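Local coordinates for MFP2b (Ascaris suum, PDB 2BJR), which probably enhances the polymerisation of major sperm protein that drives the amoeboid crawling of nematode sperm, and carries a bound zinc ion, at residues Thr209-Leu214 / Tyr284-Phe289; Ala36-Asn41 / Gly75-Leu80; Ala231-Ser236 / Ala253-Gly258; Asn94-Ser99 / Met160-Arg165. All blocks are in the same frame, centred on the assembly; numbering follows the deposited sequence.

Interaction 1 (Thr209-Leu214 / Tyr284-Phe289); sequences TPVRAL and YDWKPF
The indole of W286 has the backbone of A213 and L214 laid over one face: L214 N sits 3.2 Å above the ring plane and A213 CA 3.5 Å above it, both displaced toward the rim. This is a junction between two antiparallel sheets, both within the second cytosolic motility protein family region, since W286 belongs to strand 282-288 while 209-214 is the short strand 209-210 and the loop that follows it. The ring of Y284, two residues earlier on the same strand, meets V211 obliquely, with V211 CG2 4.1 Å from Y284 CE1. V211 is a forked wedge here: CG1 stands anti to the backbone N (chi1 175°) and goes to W286, while CG2 goes to Y284. Beyond the indole, L214 starts out away from the strand but bends back across the root of the tryptophan, bringing L214 CD2 to 3.9 Å from W286 CB, the two side chains crossing nearly at right angles.

Neighbouring strands cover the contact: W286 also packs on V230 and L357, and Y284 on L272. The polar ends look elsewhere, with Y284 OH hydrogen-bonded to N193 and R212 in a salt bridge with D227. At the nitrogen of the indole two backbone atoms come equally close: W286 NE1 lies 3.3 Å from R212 O and 3.3 Å from L214 N, the latter a meeting of two donors and no hydrogen bond.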
# COMPACT_ATOMS: atom_id res chain seq x y z
N THR A 209 5.72 10.63 9.17
CA THR A 209 7.15 10.71 9.35
C THR A 209 7.80 9.67 8.46
O THR A 209 7.73 8.50 8.77
CB THR A 209 7.47 10.40 10.81
OG1 THR A 209 6.82 11.36 11.69
CG2 THR A 209 8.96 10.57 11.10
N PRO A 210 8.43 10.09 7.37
CA PRO A 210 9.12 9.15 6.48
C PRO A 210 10.35 8.56 7.20
O PRO A 210 10.82 9.12 8.20
CB PRO A 210 9.54 9.99 5.28
CG PRO A 210 9.14 11.39 5.59
CD PRO A 210 8.49 11.48 6.88
N VAL A 211 10.82 7.41 6.71
CA VAL A 211 11.84 6.64 7.34
C VAL A 211 13.16 6.88 6.63
O VAL A 211 13.34 6.51 5.45
CB VAL A 211 11.47 5.14 7.35
CG1 VAL A 211 12.62 4.32 7.90
CG2 VAL A 211 10.14 4.89 8.17
N ARG A 212 14.10 7.50 7.36
CA ARG A 212 15.35 7.95 6.76
C ARG A 212 16.41 6.86 6.77
O ARG A 212 16.54 6.14 7.74
CB ARG A 212 15.91 9.14 7.54
CG ARG A 212 17.13 9.76 6.86
CD ARG A 212 17.40 11.21 7.28
NE ARG A 212 17.43 11.37 8.73
CZ ARG A 212 18.00 12.40 9.39
NH1 ARG A 212 18.68 13.32 8.76
NH2 ARG A 212 17.91 12.47 10.71
N ALA A 213 17.13 6.72 5.67
CA ALA A 213 18.20 5.79 5.52
C ALA A 213 19.15 5.92 6.72
O ALA A 213 19.66 7.02 6.95
CB ALA A 213 18.93 6.03 4.27
N LEU A 214 19.35 4.80 7.45
CA LEU A 214 20.25 4.71 8.60
C LEU A 214 19.87 5.62 9.77
O LEU A 214 20.65 5.78 10.74
CB LEU A 214 21.71 4.98 8.18
CG LEU A 214 22.38 4.13 7.12
CD1 LEU A 214 23.88 4.39 6.95
CD2 LEU A 214 22.10 2.66 7.43
N TYR A 284 11.60 0.29 14.26
CA TYR A 284 12.51 0.14 13.14
C TYR A 284 13.95 0.38 13.57
O TYR A 284 14.20 1.22 14.44
CB TYR A 284 12.22 1.18 12.05
CG TYR A 284 10.96 0.93 11.25
CD1 TYR A 284 9.99 1.90 11.15
CD2 TYR A 284 10.75 -0.27 10.60
CE1 TYR A 284 8.83 1.72 10.37
CE2 TYR A 284 9.56 -0.50 9.90
CZ TYR A 284 8.63 0.50 9.77
OH TYR A 284 7.46 0.24 9.03
N ASP A 285 14.87 -0.29 12.89
CA ASP A 285 16.29 0.01 12.96
C ASP A 285 16.97 -0.59 11.75
O ASP A 285 16.44 -1.51 11.14
CB ASP A 285 16.87 -0.69 14.19
CG ASP A 285 18.20 -0.12 14.62
OD1 ASP A 285 18.66 0.96 14.12
OD2 ASP A 285 18.82 -0.74 15.50
N TRP A 286 18.13 -0.09 11.39
CA TRP A 286 18.85 -0.58 10.22
C TRP A 286 19.89 -1.51 10.76
O TRP A 286 20.60 -1.14 11.70
CB TRP A 286 19.46 0.56 9.42
CG TRP A 286 18.40 1.46 8.85
CD1 TRP A 286 17.67 2.41 9.52
CD2 TRP A 286 17.96 1.49 7.50
NE1 TRP A 286 16.80 3.03 8.66
CE2 TRP A 286 16.95 2.48 7.41
CE3 TRP A 286 18.29 0.77 6.36
CZ2 TRP A 286 16.29 2.77 6.23
CZ3 TRP A 286 17.60 1.07 5.18
CH2 TRP A 286 16.64 2.09 5.13
N LYS A 287 19.94 -2.72 10.22
CA LYS A 287 20.82 -3.78 10.73
C LYS A 287 21.72 -4.31 9.63
O LYS A 287 21.31 -4.35 8.46
CB LYS A 287 20.00 -4.95 11.27
CG LYS A 287 19.06 -4.61 12.41
CD LYS A 287 19.90 -4.16 13.65
CE LYS A 287 19.06 -4.16 14.92
NZ LYS A 287 19.71 -3.32 15.99
N PRO A 288 22.97 -4.70 9.97
CA PRO A 288 23.88 -5.30 9.00
C PRO A 288 23.23 -6.50 8.40
O PRO A 288 22.51 -7.23 9.08
CB PRO A 288 25.15 -5.65 9.85
CG PRO A 288 25.11 -4.69 11.01
CD PRO A 288 23.61 -4.58 11.31
N PHE A 289 23.50 -6.70 7.13
CA PHE A 289 22.87 -7.75 6.35
C PHE A 289 22.91 -9.16 7.04
O PHE A 289 21.91 -9.86 7.05
CB PHE A 289 23.46 -7.78 4.94
CG PHE A 289 22.81 -8.77 4.04
CD1 PHE A 289 21.85 -8.37 3.11
CD2 PHE A 289 23.16 -10.12 4.06
CE1 PHE A 289 21.25 -9.28 2.27
CE2 PHE A 289 22.54 -11.03 3.21
CZ PHE A 289 21.57 -10.61 2.33

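Interaction 2 (Ala36-Asn41 / Gly75-Leu80); sequences ALWYKN and GQIQVL
Strands 36-40 and 76-80 run antiparallel with a strong twist, 144° between their directions, and are joined at L37 and Q78, a hydrogen-bonded pair in which L37 N reaches Q78 O at 2.8 Å and Q78 N reaches L37 O at 2.9 Å. The second bond is the straighter, 171° at the hydrogen, and lies in the carbonyl plane. One step along, A36 and V79 form a non-hydrogen-bonded pair.

The side chains of L37 and Q78 run alongside each other from the same face, L37 CD2 coming to 3.7 Å from Q78 OE1. With CG anti to the carbonyl carbon (chi1 -72°) and the chain extended beyond it, Q78 carries its amide out to Y39, where Q78 OE1 comes to the edge of the ring, 3.5 Å from Y39 CE1. Two waters stitch this corner together. One donates to both L37 O and Q78 OE1, so the L37 carbonyl oxygen receives a water as well as its strand partner; the other accepts from Q78 NE2 and is hydrogen-bonded to Y39 OH. Q78 NE2 is also bonded to W11 O, which ties the amide to the next strand. I77 makes the apolar contacts: CD1 to A36 CB at 3.9 Å and CG2 to W38 CD1 at 4.0 Å. The W38 ring brings its edge to Q76 O and hydrogen-bonds through NE1 to L73 O.

The pair lies inside the antiparallel sheet, one strand in from its 10-15 edge: strand 10-15 flanks 76-81, strand 43-52 flanks 34-40, and F60 of strand 55-62 packs against A36, W38 and I77.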
# COMPACT_ATOMS: atom_id res chain seq x y z
N ALA A 36 -12.00 0.21 -6.52
CA ALA A 36 -12.29 0.85 -7.80
C ALA A 36 -13.69 0.59 -8.26
O ALA A 36 -14.38 -0.32 -7.80
CB ALA A 36 -11.32 0.42 -8.86
N LEU A 37 -14.12 1.47 -9.14
CA LEU A 37 -15.51 1.53 -9.62
C LEU A 37 -15.57 1.83 -11.11
O LEU A 37 -14.87 2.71 -11.63
CB LEU A 37 -16.29 2.60 -8.84
CG LEU A 37 -17.72 2.93 -9.32
CD1 LEU A 37 -18.68 1.73 -9.12
CD2 LEU A 37 -18.18 4.18 -8.55
N TRP A 38 -16.45 1.12 -11.81
CA TRP A 38 -16.68 1.34 -13.24
C TRP A 38 -18.18 1.22 -13.53
O TRP A 38 -18.95 0.70 -12.70
CB TRP A 38 -15.88 0.29 -14.02
CG TRP A 38 -15.92 0.37 -15.55
CD1 TRP A 38 -15.42 1.34 -16.37
CD2 TRP A 38 -16.49 -0.62 -16.41
NE1 TRP A 38 -15.67 1.01 -17.69
CE2 TRP A 38 -16.31 -0.19 -17.74
CE3 TRP A 38 -17.13 -1.83 -16.19
CZ2 TRP A 38 -16.77 -0.93 -18.84
CZ3 TRP A 38 -17.56 -2.57 -17.30
CH2 TRP A 38 -17.36 -2.12 -18.59
N TYR A 39 -18.57 1.73 -14.68
CA TYR A 39 -19.98 1.72 -15.10
C TYR A 39 -20.08 1.18 -16.50
O TYR A 39 -19.22 1.47 -17.34
CB TYR A 39 -20.59 3.12 -15.09
CG TYR A 39 -20.83 3.67 -13.72
CD1 TYR A 39 -19.80 4.24 -13.03
CD2 TYR A 39 -22.07 3.67 -13.15
CE1 TYR A 39 -20.00 4.77 -11.81
CE2 TYR A 39 -22.28 4.21 -11.93
CZ TYR A 39 -21.22 4.74 -11.24
OH TYR A 39 -21.40 5.31 -10.00
N LYS A 40 -21.10 0.39 -16.74
CA LYS A 40 -21.43 -0.05 -18.07
C LYS A 40 -22.92 0.19 -18.25
O LYS A 40 -23.71 -0.36 -17.51
CB LYS A 40 -21.14 -1.54 -18.19
CG LYS A 40 -21.47 -2.13 -19.56
CD LYS A 40 -20.47 -1.74 -20.57
CE LYS A 40 -20.74 -2.39 -21.91
NZ LYS A 40 -19.63 -2.00 -22.82
N ASN A 41 -23.27 1.07 -19.20
CA ASN A 41 -24.67 1.38 -19.51
C ASN A 41 -25.42 1.84 -18.25
O ASN A 41 -26.49 1.36 -17.97
CB ASN A 41 -25.34 0.13 -20.13
CG ASN A 41 -24.67 -0.36 -21.49
OD1 ASN A 41 -24.28 0.44 -22.36
ND2 ASN A 41 -24.55 -1.68 -21.64
N GLY A 75 -11.42 5.28 -21.08
CA GLY A 75 -10.22 5.94 -20.60
C GLY A 75 -10.10 6.11 -19.08
O GLY A 75 -8.99 6.36 -18.60
N GLN A 76 -11.22 5.99 -18.36
CA GLN A 76 -11.23 6.28 -16.93
C GLN A 76 -12.18 5.40 -16.11
O GLN A 76 -13.27 4.95 -16.56
CB GLN A 76 -11.46 7.77 -16.64
CG GLN A 76 -12.66 8.45 -17.30
CD GLN A 76 -12.41 8.91 -18.76
OE1 GLN A 76 -13.35 8.92 -19.56
NE2 GLN A 76 -11.16 9.27 -19.10
N ILE A 77 -11.71 5.14 -14.88
CA ILE A 77 -12.50 4.53 -13.84
C ILE A 77 -12.52 5.49 -12.67
O ILE A 77 -12.03 6.61 -12.78
CB ILE A 77 -11.88 3.19 -13.40
CG1 ILE A 77 -10.41 3.36 -12.97
CG2 ILE A 77 -11.96 2.16 -14.52
CD1 ILE A 77 -9.98 2.32 -11.94
N GLN A 78 -13.11 5.06 -11.57
CA GLN A 78 -13.03 5.83 -10.32
C GLN A 78 -12.36 4.99 -9.24
O GLN A 78 -12.51 3.76 -9.26
CB GLN A 78 -14.40 6.27 -9.88
CG GLN A 78 -14.96 7.39 -10.77
CD GLN A 78 -16.44 7.55 -10.65
OE1 GLN A 78 -17.17 6.70 -11.12
NE2 GLN A 78 -16.90 8.65 -10.07
N VAL A 79 -11.62 5.68 -8.36
CA VAL A 79 -10.95 5.07 -7.20
C VAL A 79 -11.47 5.71 -5.95
O VAL A 79 -11.61 6.97 -5.85
CB VAL A 79 -9.43 5.20 -7.32
CG1 VAL A 79 -8.70 4.57 -6.10
CG2 VAL A 79 -8.97 4.52 -8.61
N LEU A 80 -11.91 4.88 -5.04
CA LEU A 80 -12.42 5.37 -3.76
C LEU A 80 -11.35 6.23 -3.10
O LEU A 80 -10.15 5.88 -3.10
CB LEU A 80 -12.76 4.23 -2.86
CG LEU A 80 -13.49 4.54 -1.55
CD1 LEU A 80 -14.83 5.26 -1.81
CD2 LEU A 80 -13.74 3.23 -0.84
O HOH W 1 -16.39 4.97 -12.84
O HOH W 2 -19.85 7.61 -9.53

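Interaction 3 (Ala231-Ser236 / Ala253-Gly258); sequences ALWYQS and ACFGWG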
# COMPACT_ATOMS: atom_id res chain seq x y z
N ALA A 231 10.89 4.39 -0.05
CA ALA A 231 9.69 4.44 -0.89
C ALA A 231 9.64 3.16 -1.70
O ALA A 231 10.68 2.52 -1.93
CB ALA A 231 9.75 5.64 -1.78
N LEU A 232 8.41 2.81 -2.13
CA LEU A 232 8.10 1.66 -2.93
C LEU A 232 7.40 2.07 -4.21
O LEU A 232 6.55 2.94 -4.22
CB LEU A 232 7.17 0.76 -2.15
CG LEU A 232 6.51 -0.45 -2.80
CD1 LEU A 232 7.53 -1.48 -3.07
CD2 LEU A 232 5.35 -0.95 -1.95
N TRP A 233 7.84 1.45 -5.30
CA TRP A 233 7.27 1.62 -6.62
C TRP A 233 7.05 0.20 -7.18
O TRP A 233 7.42 -0.79 -6.54
CB TRP A 233 8.30 2.30 -7.45
CG TRP A 233 7.86 2.99 -8.66
CD1 TRP A 233 6.76 3.74 -8.82
CD2 TRP A 233 8.58 3.05 -9.88
NE1 TRP A 233 6.74 4.31 -10.07
CE2 TRP A 233 7.85 3.88 -10.75
CE3 TRP A 233 9.80 2.53 -10.32
CZ2 TRP A 233 8.30 4.20 -12.04
CZ3 TRP A 233 10.25 2.83 -11.61
CH2 TRP A 233 9.49 3.66 -12.45
N TYR A 234 6.48 0.11 -8.39
CA TYR A 234 6.20 -1.16 -9.04
C TYR A 234 6.61 -1.10 -10.50
O TYR A 234 6.37 -0.11 -11.14
CB TYR A 234 4.73 -1.47 -8.91
CG TYR A 234 4.38 -2.04 -7.58
CD1 TYR A 234 3.97 -1.20 -6.53
CD2 TYR A 234 4.43 -3.41 -7.36
CE1 TYR A 234 3.72 -1.70 -5.28
CE2 TYR A 234 4.10 -3.93 -6.09
CZ TYR A 234 3.79 -3.05 -5.06
OH TYR A 234 3.46 -3.53 -3.83
N GLN A 235 7.25 -2.16 -11.00
CA GLN A 235 7.54 -2.31 -12.43
C GLN A 235 7.22 -3.73 -12.82
O GLN A 235 7.72 -4.68 -12.22
CB GLN A 235 9.02 -2.08 -12.73
CG GLN A 235 9.43 -0.65 -12.89
CD GLN A 235 8.80 0.05 -14.11
OE1 GLN A 235 8.46 -0.59 -15.09
NE2 GLN A 235 8.58 1.34 -13.99
N SER A 236 6.34 -3.88 -13.81
CA SER A 236 5.82 -5.17 -14.21
C SER A 236 5.32 -6.06 -13.11
O SER A 236 5.65 -7.23 -13.09
CB SER A 236 6.90 -5.93 -14.98
OG SER A 236 7.37 -5.16 -16.08
N ALA A 253 12.30 11.23 -6.46
CA ALA A 253 12.56 9.80 -6.25
C ALA A 253 13.56 9.25 -7.26
O ALA A 253 13.73 9.78 -8.39
CB ALA A 253 11.24 9.00 -6.31
N CYS A 254 14.18 8.14 -6.87
CA CYS A 254 14.96 7.33 -7.80
C CYS A 254 14.84 5.86 -7.48
O CYS A 254 14.98 5.46 -6.33
CB CYS A 254 16.45 7.72 -7.74
SG CYS A 254 17.45 6.79 -8.94
N PHE A 255 14.57 5.05 -8.50
CA PHE A 255 14.52 3.58 -8.38
C PHE A 255 15.43 2.94 -9.43
O PHE A 255 15.65 3.51 -10.51
CB PHE A 255 13.08 3.09 -8.56
CG PHE A 255 12.09 3.66 -7.54
CD1 PHE A 255 11.35 4.78 -7.82
CD2 PHE A 255 11.89 3.04 -6.33
CE1 PHE A 255 10.46 5.30 -6.89
CE2 PHE A 255 11.01 3.56 -5.37
CZ PHE A 255 10.31 4.67 -5.64
N GLY A 256 15.95 1.76 -9.11
CA GLY A 256 16.69 0.94 -10.04
C GLY A 256 15.97 -0.38 -10.22
O GLY A 256 15.55 -1.00 -9.25
N TRP A 257 15.78 -0.80 -11.47
CA TRP A 257 15.10 -2.03 -11.76
C TRP A 257 15.33 -2.35 -13.23
O TRP A 257 15.49 -1.43 -14.03
CB TRP A 257 13.60 -1.91 -11.50
CG TRP A 257 12.86 -3.16 -11.80
CD1 TRP A 257 12.61 -4.18 -10.96
CD2 TRP A 257 12.25 -3.51 -13.05
NE1 TRP A 257 11.85 -5.14 -11.59
CE2 TRP A 257 11.65 -4.76 -12.89
CE3 TRP A 257 12.15 -2.87 -14.29
CZ2 TRP A 257 10.95 -5.41 -13.92
CZ3 TRP A 257 11.47 -3.52 -15.34
CH2 TRP A 257 10.89 -4.76 -15.13
N GLY A 258 15.36 -3.63 -13.53
CA GLY A 258 15.50 -4.16 -14.89
C GLY A 258 16.72 -3.67 -15.64
O GLY A 258 16.70 -3.57 -16.85
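F255 and W233 form the tight, buried end of this contact. W233 CB stands 3.5 Å above the middle of the F255 ring, only 10° off the normal, a CH-pi contact over the face. From there the indole runs on alongside the phenyl as an offset stack, the five-membered ring 4.8 Å from the F255 centroid and the planes at 19°. The stack depends on the tryptophan torsion, CG anti to the backbone N (chi1 -160°), which carries the indole toward the F255 CB end. A231 completes the grip: its carbonyl oxygen comes to the edge of the phenyl, A231 O to F255 CE2 3.6 Å, while A231 CB reaches F255 CZ. All three residues are buried, and W233 NE1 is hydrogen-bonded to I266 O.

Toward the C-terminal ends of the two segments the contact, still close, comes out toward solvent. W257, partly exposed, offers a face to Q235, whose CB lies 3.5 Å from the centroid of the six-membered ring; the glutamine then bends at chi2. Last comes S236, which is exposed, where S236 OG approaches W257 CH2 obliquely at 3.7 Å. W257 NE1 is hydrogen-bonded to E238 OE1.

No hydrogen bond joins the two segments. The axes of 231-235 and 253-257 approach to 8.6 Å, their directions well splayed, because strand 238-247 lies between them and pairs antiparallel with both. Strands 229-235, 238-247 and 250-257 are thus consecutive antiparallel strands, a beta meander, whose outer two meet over one face of the middle strand.

Interaction 4 (Asn94-Ser99 / Met160-Arg165); sequences NWIKYS and MLIIAR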
# COMPACT_ATOMS: atom_id res chain seq x y z
N ASN A 94 -14.60 1.47 7.92
CA ASN A 94 -14.24 0.33 8.75
C ASN A 94 -14.55 -0.95 8.00
O ASN A 94 -15.67 -1.14 7.54
CB ASN A 94 -15.05 0.40 10.05
CG ASN A 94 -14.57 -0.58 11.10
OD1 ASN A 94 -13.47 -1.13 11.02
ND2 ASN A 94 -15.40 -0.80 12.11
N TRP A 95 -13.57 -1.84 7.86
CA TRP A 95 -13.79 -3.09 7.15
C TRP A 95 -14.36 -4.12 8.09
O TRP A 95 -13.76 -4.40 9.11
CB TRP A 95 -12.49 -3.62 6.52
CG TRP A 95 -11.92 -2.82 5.42
CD1 TRP A 95 -11.16 -1.72 5.51
CD2 TRP A 95 -12.05 -3.08 3.99
NE1 TRP A 95 -10.83 -1.24 4.27
CE2 TRP A 95 -11.34 -2.07 3.32
CE3 TRP A 95 -12.73 -4.04 3.25
CZ2 TRP A 95 -11.25 -2.01 1.93
CZ3 TRP A 95 -12.63 -4.00 1.88
CH2 TRP A 95 -11.91 -2.99 1.23
N ILE A 96 -15.51 -4.70 7.78
CA ILE A 96 -16.15 -5.69 8.63
C ILE A 96 -16.35 -6.99 7.89
O ILE A 96 -16.36 -7.02 6.66
CB ILE A 96 -17.53 -5.19 9.13
CG1 ILE A 96 -18.52 -5.05 7.94
CG2 ILE A 96 -17.35 -3.90 9.82
CD1 ILE A 96 -19.94 -4.77 8.37
N LYS A 97 -16.58 -8.07 8.63
CA LYS A 97 -16.93 -9.33 8.02
C LYS A 97 -18.31 -9.22 7.42
O LYS A 97 -19.22 -8.62 8.00
CB LYS A 97 -16.95 -10.47 9.03
CG LYS A 97 -15.56 -10.88 9.54
CD LYS A 97 -15.68 -12.18 10.35
CE LYS A 97 -14.92 -12.13 11.65
NZ LYS A 97 -15.36 -13.25 12.57
N TYR A 98 -18.47 -9.84 6.26
CA TYR A 98 -19.73 -9.80 5.55
C TYR A 98 -20.84 -10.36 6.47
O TYR A 98 -21.95 -9.83 6.49
CB TYR A 98 -19.56 -10.64 4.30
CG TYR A 98 -20.78 -10.75 3.46
CD1 TYR A 98 -21.18 -9.69 2.64
CD2 TYR A 98 -21.55 -11.90 3.48
CE1 TYR A 98 -22.34 -9.79 1.86
CE2 TYR A 98 -22.70 -12.02 2.69
CZ TYR A 98 -23.09 -10.96 1.89
OH TYR A 98 -24.21 -11.10 1.06
N SER A 99 -20.51 -11.36 7.28
CA SER A 99 -21.51 -11.96 8.16
C SER A 99 -21.99 -11.00 9.24
O SER A 99 -23.07 -11.21 9.79
CB SER A 99 -21.00 -13.26 8.79
OG SER A 99 -19.85 -13.01 9.59
N MSE A 160 -15.39 -12.88 4.29
CA MSE A 160 -14.89 -11.83 3.39
C MSE A 160 -15.24 -10.47 4.00
O MSE A 160 -16.14 -10.37 4.84
CB MSE A 160 -15.52 -11.99 1.99
CG MSE A 160 -15.16 -13.29 1.39
SE MSE A 160 -15.59 -13.33 -0.49
CE MSE A 160 -15.27 -15.23 -0.83
N LEU A 161 -14.52 -9.44 3.59
CA LEU A 161 -14.63 -8.13 4.21
C LEU A 161 -15.31 -7.13 3.26
O LEU A 161 -15.01 -7.08 2.08
CB LEU A 161 -13.25 -7.62 4.58
CG LEU A 161 -12.38 -8.56 5.41
CD1 LEU A 161 -11.03 -7.89 5.66
CD2 LEU A 161 -13.08 -8.87 6.70
N ILE A 162 -16.19 -6.30 3.82
CA ILE A 162 -16.85 -5.19 3.13
C ILE A 162 -16.64 -3.92 3.94
O ILE A 162 -16.24 -3.99 5.13
CB ILE A 162 -18.35 -5.49 2.92
CG1 ILE A 162 -19.08 -5.67 4.26
CG2 ILE A 162 -18.47 -6.75 2.13
CD1 ILE A 162 -20.63 -5.69 4.18
N ILE A 163 -16.83 -2.77 3.30
CA ILE A 163 -16.62 -1.47 3.93
C ILE A 163 -17.91 -0.93 4.57
O ILE A 163 -18.95 -0.82 3.88
CB ILE A 163 -16.09 -0.45 2.93
CG1 ILE A 163 -14.71 -0.88 2.41
CG2 ILE A 163 -16.01 0.91 3.52
CD1 ILE A 163 -14.26 -0.12 1.17
N ALA A 164 -17.82 -0.56 5.85
CA ALA A 164 -18.88 0.20 6.54
C ALA A 164 -18.43 1.65 6.71
O ALA A 164 -17.26 1.94 6.99
CB ALA A 164 -19.18 -0.42 7.91
N ARG A 165 -19.36 2.58 6.49
CA ARG A 165 -19.19 3.95 6.91
C ARG A 165 -19.62 4.07 8.38
O ARG A 165 -20.77 3.75 8.73
CB ARG A 165 -20.06 4.89 6.04
CG ARG A 165 -19.71 4.96 4.57
CD ARG A 165 -20.89 5.35 3.66
NE ARG A 165 -21.55 6.60 4.10
CZ ARG A 165 -21.14 7.81 3.84
NH1 ARG A 165 -20.06 8.04 3.12
NH2 ARG A 165 -21.83 8.86 4.33
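I163 crosses W95 obliquely, its CG1 held 3.5 Å from the centroid of the six-membered ring and only 4° off the normal, a CH-pi contact squarely over the face. I163 CD1 continues across the same side to W95 CZ2 at 3.6 Å, and L161 CB meets the ring obliquely. On the other face of the sheet I96 and I162 touch through their CG1 atoms, 3.8 Å apart; each CG1 is wedged between backbone N and carbonyl carbon (chi1 67° and 62°), which turns the two ethyl arms to one another. I162 CG2 also reaches the edge of Y98.

These residues belong to an antiparallel sheet in which 161-166 is the middle strand, between 92-97 and 110-111, and M111 packs under I96, I162 and A164. Backbone bonds pair N94 with A164 and I96 with I162 in both directions, I96 N to I162 O measuring 2.8 Å. As strand 94-97 gives way to a 3-10 turn, Y98 N still bonds selenomethionine M160 O at 2.8 Å. At the outer end N94 swings its amide away from the pair, and N94 ND2 hydrogen-bonds E166 OE2.

Overall arrangement
Interactions 2 and 4 lie in the first cytosolic motility protein region, 1 and 3 in the second; interaction 1 lies across the chain's centre from both 2 and 4, and 3 from 4. Interactions 2 and 4 are each a hydrogen-bonded antiparallel strand pair and are mostly buried; they touch where L80 CD2 packs on I163 CD1 at 3.9 Å. Interactions 1 and 3 have no clear hydrogen bond between segments and depend on aromatic faces, being buried at one part and more open at another. Interaction 3 is nested in the chain loop closed by 1, and both reach the sheet containing strand 229-235. Thus 2 and 4 join neighbours within a sheet, 3 next-but-one strands, and 1 two sheets.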